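Local coordinates for structural polyprotein, VP2 (Israeli acute paralysis virus, PDB 5CDD) that probably serves as one of the structural proteins that build the viral capsid, at residues 4-7 against 8-12; 47-51 against 52-56. All blocks are in the same frame, centred on the assembly; numbering follows the deposited sequence.

Contact 1 of 2, residues 4-7 against 8-12; sequences SIIQ and FLQRP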
loop_
_atom_site.group_PDB
_atom_site.type_symbol
_atom_site.label_atom_id
_atom_site.label_comp_id
_atom_site.label_asym_id
_atom_site.label_seq_id
_atom_site.Cartn_x
_atom_site.Cartn_y
_atom_site.Cartn_z
ATOM N N SER C 4 -33.473 2.493 -55.081
ATOM C CA SER C 4 -34.592 3.124 -55.774
ATOM C C SER C 4 -35.893 2.814 -55.039
ATOM O O SER C 4 -36.830 3.613 -55.049
ATOM C CB SER C 4 -34.666 2.626 -57.222
ATOM O OG SER C 4 -34.776 1.217 -57.268
ATOM N N ILE C 5 -35.942 1.651 -54.395
ATOM C CA ILE C 5 -37.121 1.244 -53.640
ATOM C C ILE C 5 -37.245 2.096 -52.384
ATOM O O ILE C 5 -38.331 2.563 -52.040
ATOM C CB ILE C 5 -37.036 -0.233 -53.210
ATOM C CG1 ILE C 5 -37.089 -1.138 -54.440
ATOM C CG2 ILE C 5 -38.171 -0.565 -52.253
ATOM C CD1 ILE C 5 -37.033 -2.615 -54.115
ATOM N N ILE C 6 -36.125 2.288 -51.700
ATOM C CA ILE C 6 -36.101 3.088 -50.484
ATOM C C ILE C 6 -36.476 4.530 -50.803
ATOM O O ILE C 6 -37.145 5.194 -50.012
ATOM C CB ILE C 6 -34.707 3.036 -49.816
ATOM C CG1 ILE C 6 -34.439 1.613 -49.313
ATOM C CG2 ILE C 6 -34.636 4.029 -48.663
ATOM C CD1 ILE C 6 -33.096 1.429 -48.653
ATOM N N GLN C 7 -36.052 5.008 -51.967
ATOM C CA GLN C 7 -36.374 6.366 -52.386
ATOM C C GLN C 7 -37.878 6.501 -52.590
ATOM O O GLN C 7 -38.475 7.521 -52.245
ATOM C CB GLN C 7 -35.654 6.708 -53.690
ATOM C CG GLN C 7 -34.197 7.083 -53.519
ATOM C CD GLN C 7 -34.009 8.229 -52.542
ATOM O OE1 GLN C 7 -33.957 8.024 -51.328
ATOM N NE2 GLN C 7 -33.926 9.446 -53.067
ATOM N N PHE C 8 -38.483 5.459 -53.152
ATOM C CA PHE C 8 -39.916 5.439 -53.414
ATOM C C PHE C 8 -40.710 5.394 -52.114
ATOM O O PHE C 8 -41.812 5.935 -52.029
ATOM C CB PHE C 8 -40.260 4.229 -54.291
ATOM C CG PHE C 8 -41.718 4.121 -54.645
ATOM C CD1 PHE C 8 -42.625 3.528 -53.770
ATOM C CD2 PHE C 8 -42.186 4.612 -55.859
ATOM C CE1 PHE C 8 -43.976 3.426 -54.100
ATOM C CE2 PHE C 8 -43.531 4.515 -56.196
ATOM C CZ PHE C 8 -44.427 3.920 -55.316
ATOM N N LEU C 9 -40.145 4.749 -51.099
ATOM C CA LEU C 9 -40.807 4.638 -49.807
ATOM C C LEU C 9 -40.755 5.958 -49.046
ATOM O O LEU C 9 -41.509 6.161 -48.093
ATOM C CB LEU C 9 -40.159 3.535 -48.972
ATOM C CG LEU C 9 -40.253 2.115 -49.535
ATOM C CD1 LEU C 9 -39.540 1.154 -48.603
ATOM C CD2 LEU C 9 -41.710 1.714 -49.697
ATOM N N GLN C 10 -39.869 6.855 -49.467
ATOM C CA GLN C 10 -39.736 8.151 -48.813
ATOM C C GLN C 10 -40.602 9.205 -49.489
ATOM O O GLN C 10 -40.596 10.370 -49.091
ATOM C CB GLN C 10 -38.276 8.602 -48.823
ATOM C CG GLN C 10 -37.323 7.599 -48.205
ATOM C CD GLN C 10 -35.939 8.172 -47.997
ATOM O OE1 GLN C 10 -35.325 8.693 -48.927
ATOM N NE2 GLN C 10 -35.437 8.077 -46.771
ATOM N N ARG C 11 -41.342 8.791 -50.512
ATOM C CA ARG C 11 -42.226 9.699 -51.234
ATOM C C ARG C 11 -43.489 9.958 -50.425
ATOM O O ARG C 11 -44.209 9.024 -50.067
ATOM C CB ARG C 11 -42.619 9.105 -52.587
ATOM C CG ARG C 11 -41.489 8.981 -53.578
ATOM C CD ARG C 11 -42.010 8.394 -54.872
ATOM N NE ARG C 11 -40.992 8.352 -55.916
ATOM C CZ ARG C 11 -41.212 7.911 -57.150
ATOM N NH1 ARG C 11 -42.416 7.472 -57.494
ATOM N NH2 ARG C 11 -40.228 7.913 -58.038
ATOM N N PRO C 12 -43.772 11.234 -50.118
ATOM C CA PRO C 12 -44.971 11.576 -49.348
ATOM C C PRO C 12 -46.232 11.179 -50.110
ATOM O O PRO C 12 -46.295 11.346 -51.324
ATOM C CB PRO C 12 -44.859 13.092 -49.192
ATOM C CG PRO C 12 -43.384 13.333 -49.197
ATOM C CD PRO C 12 -42.927 12.425 -50.318
#
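F8 N and L9 N close the last turn of helix 2-9 on the carbonyls of S4 and I5. F8 N donates to S4 O at 3.1 Å, with the donor 35° out of the carbonyl plane. L9 N donates to I5 O at 3.0 Å and lies nearer that plane. Both are i to i+4 bonds. The pattern then tightens as the helix ends. Q10 N bonds Q7 O at 3.2 Å, three residues back, and sits above the carbonyl plane. Q10 N and L9 N also make weak bonds to I6 O. R11 N turns back to F8 O.

The side chains follow the same carbonyls. L9 CG lies 3.2 Å from I5 O, because chi1 (-63°) sets CG beside its own backbone N. L9 CD1 meets I5 CG2 at 4.3 Å, a loose apolar contact. Q10 CG rests against I6 O, and its extended chain passes obliquely by Q7. The amide planes of the two glutamines are 60° apart. Q7 OE1 and Q10 OE1 are modelled 2.8 Å apart; both are acceptors, so no bond joins them. Q10 NE2 has a weak bond to E9 of another chain of the structural polyprotein, and S4 OG bonds D1 O.

The helix end is further tied by K61, whose NZ bonds R11 O and, weakly, F8 O and L9 O. The ring of F8 makes a cation-pi contact with K64. I6, L9 and Q10 pack on I188 and I5 on L190. Helix 2-9 thus lies against strand 188-193, and L9 is backbone-bonded to L185 of strand 179-186, just before the chain enters strand 13-18.

Contact 2 of 2, residues 47-51 against 52-56; sequences RSWTL and PSTVL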
loop_
_atom_site.group_PDB
_atom_site.type_symbol
_atom_site.label_atom_id
_atom_site.label_comp_id
_atom_site.label_asym_id
_atom_site.label_seq_id
_atom_site.Cartn_x
_atom_site.Cartn_y
_atom_site.Cartn_z
ATOM N N ARG C 47 -59.439 11.121 -35.762
ATOM C CA ARG C 47 -58.994 10.070 -36.667
ATOM C C ARG C 47 -57.773 9.390 -36.062
ATOM O O ARG C 47 -57.043 9.998 -35.278
ATOM C CB ARG C 47 -58.630 10.673 -38.029
ATOM C CG ARG C 47 -58.572 9.669 -39.172
ATOM C CD ARG C 47 -59.945 9.067 -39.443
ATOM N NE ARG C 47 -60.956 10.093 -39.700
ATOM C CZ ARG C 47 -60.976 10.882 -40.770
ATOM N NH1 ARG C 47 -60.036 10.768 -41.700
ATOM N NH2 ARG C 47 -61.933 11.792 -40.910
ATOM N N SER C 48 -57.561 8.127 -36.416
ATOM C CA SER C 48 -56.417 7.377 -35.910
ATOM C C SER C 48 -55.823 6.519 -37.015
ATOM O O SER C 48 -56.519 6.122 -37.949
ATOM C CB SER C 48 -56.828 6.487 -34.738
ATOM O OG SER C 48 -57.762 5.505 -35.146
ATOM N N TRP C 49 -54.534 6.230 -36.897
ATOM C CA TRP C 49 -53.836 5.427 -37.892
ATOM C C TRP C 49 -52.935 4.396 -37.229
ATOM O O TRP C 49 -52.188 4.715 -36.303
ATOM C CB TRP C 49 -52.988 6.336 -38.782
ATOM C CG TRP C 49 -53.781 7.373 -39.505
ATOM C CD1 TRP C 49 -54.432 7.227 -40.698
ATOM C CD2 TRP C 49 -54.031 8.716 -39.074
ATOM N NE1 TRP C 49 -55.071 8.396 -41.037
ATOM C CE2 TRP C 49 -54.841 9.327 -40.059
ATOM C CE3 TRP C 49 -53.650 9.463 -37.952
ATOM C CZ2 TRP C 49 -55.278 10.652 -39.954
ATOM C CZ3 TRP C 49 -54.086 10.782 -37.848
ATOM C CH2 TRP C 49 -54.891 11.361 -38.846
ATOM N N THR C 50 -53.018 3.155 -37.701
ATOM C CA THR C 50 -52.181 2.093 -37.170
ATOM C C THR C 50 -50.968 1.989 -38.080
ATOM O O THR C 50 -51.058 1.564 -39.231
ATOM C CB THR C 50 -52.916 0.737 -37.125
ATOM O OG1 THR C 50 -52.011 -0.290 -36.686
ATOM C CG2 THR C 50 -53.484 0.390 -38.491
ATOM N N LEU C 51 -49.824 2.405 -37.553
ATOM C CA LEU C 51 -48.580 2.383 -38.310
ATOM C C LEU C 51 -47.721 1.170 -37.982
ATOM O O LEU C 51 -47.839 0.588 -36.903
ATOM C CB LEU C 51 -47.808 3.668 -38.039
ATOM C CG LEU C 51 -48.580 4.926 -38.418
ATOM C CD1 LEU C 51 -47.924 6.150 -37.821
ATOM C CD2 LEU C 51 -48.636 5.041 -39.929
ATOM N N PRO C 52 -46.817 0.791 -38.898
ATOM C CA PRO C 52 -46.569 1.438 -40.189
ATOM C C PRO C 52 -47.394 0.910 -41.364
ATOM O O PRO C 52 -47.250 1.399 -42.482
ATOM C CB PRO C 52 -45.085 1.196 -40.393
ATOM C CG PRO C 52 -44.945 -0.224 -39.904
ATOM C CD PRO C 52 -45.754 -0.188 -38.598
ATOM N N SER C 53 -48.249 -0.078 -41.117
ATOM C CA SER C 53 -49.055 -0.647 -42.188
ATOM C C SER C 53 -49.874 0.380 -42.959
ATOM O O SER C 53 -50.048 0.251 -44.168
ATOM C CB SER C 53 -49.992 -1.728 -41.641
ATOM O OG SER C 53 -50.973 -1.173 -40.779
ATOM N N THR C 54 -50.378 1.397 -42.272
ATOM C CA THR C 54 -51.181 2.419 -42.934
ATOM C C THR C 54 -50.445 3.110 -44.074
ATOM O O THR C 54 -51.013 3.349 -45.141
ATOM C CB THR C 54 -51.641 3.504 -41.933
ATOM O OG1 THR C 54 -52.557 2.935 -40.990
ATOM C CG2 THR C 54 -52.330 4.645 -42.656
ATOM N N VAL C 55 -49.181 3.440 -43.844
ATOM C CA VAL C 55 -48.387 4.117 -44.862
ATOM C C VAL C 55 -47.853 3.118 -45.891
ATOM O O VAL C 55 -47.650 3.462 -47.056
ATOM C CB VAL C 55 -47.212 4.894 -44.225
ATOM C CG1 VAL C 55 -46.287 3.938 -43.515
ATOM C CG2 VAL C 55 -46.457 5.682 -45.287
ATOM N N LEU C 56 -47.634 1.877 -45.469
ATOM C CA LEU C 56 -47.148 0.871 -46.404
ATOM C C LEU C 56 -48.261 0.519 -47.395
ATOM O O LEU C 56 -48.008 -0.137 -48.402
ATOM C CB LEU C 56 -46.682 -0.398 -45.673
ATOM C CG LEU C 56 -45.439 -0.365 -44.773
ATOM C CD1 LEU C 56 -45.254 -1.745 -44.150
ATOM C CD2 LEU C 56 -44.193 0.025 -45.567
#
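This is a local strand-to-helix turn, in which T54 in the short, weakly bonded helix 53-57 reaches back to T50 near the end of strand 47-51. Two bonds grip T50 O. T54 N donates to T50 O at 3.1 Å, in the carbonyl plane. T54 OG1 donates to T50 O at 2.7 Å from above that plane, 52° out of it. With chi1 at -67°, OG1 stands beside its own backbone N, which puts both donors at the same oxygen. The L51-P52 peptide bond, between strand and helix, is cis. Strand 47-51 is an outermost strand of a four-stranded antiparallel sheet in this chain, paired with strand 155-161. The sheet belongs to a picornavirus-like capsid domain, whose fold is the jelly-roll beta sandwich.

The other branch of T54 turns to the strand: T54 CG2 lies 3.9 Å from W49 CD1, oblique to the ring. R47 CG lies over one face of the indole, toward its rim. L51 CD2 packs against T54 CB at 3.9 Å and more loosely against V55 CG1. S53 OG bonds D153, and T50 OG1 bonds Q156. W49 and L51 also touch M183, and V55 touches L185, both on strand 179-186 of the other sheet.

How the contacts relate
Contact 1 is a surface contact and contact 2 is partly buried, nearer the centre of the chain. Their centres are about 17 Å apart and their nearest atoms about 5 Å, with no touch. Contact 1 ends a helix that lies on strands of the five-stranded sheet. Contact 2 links the edge strand of the four-stranded sheet to helix 53-57. In contact 1 backbone bonds do most of the work, and other chains reach the glutamines. In contact 2 a threonine hydroxyl adds to the backbone bond, apolar packing is fuller, and no other chain touches it. They share some neighbours: K61, L65 and L185.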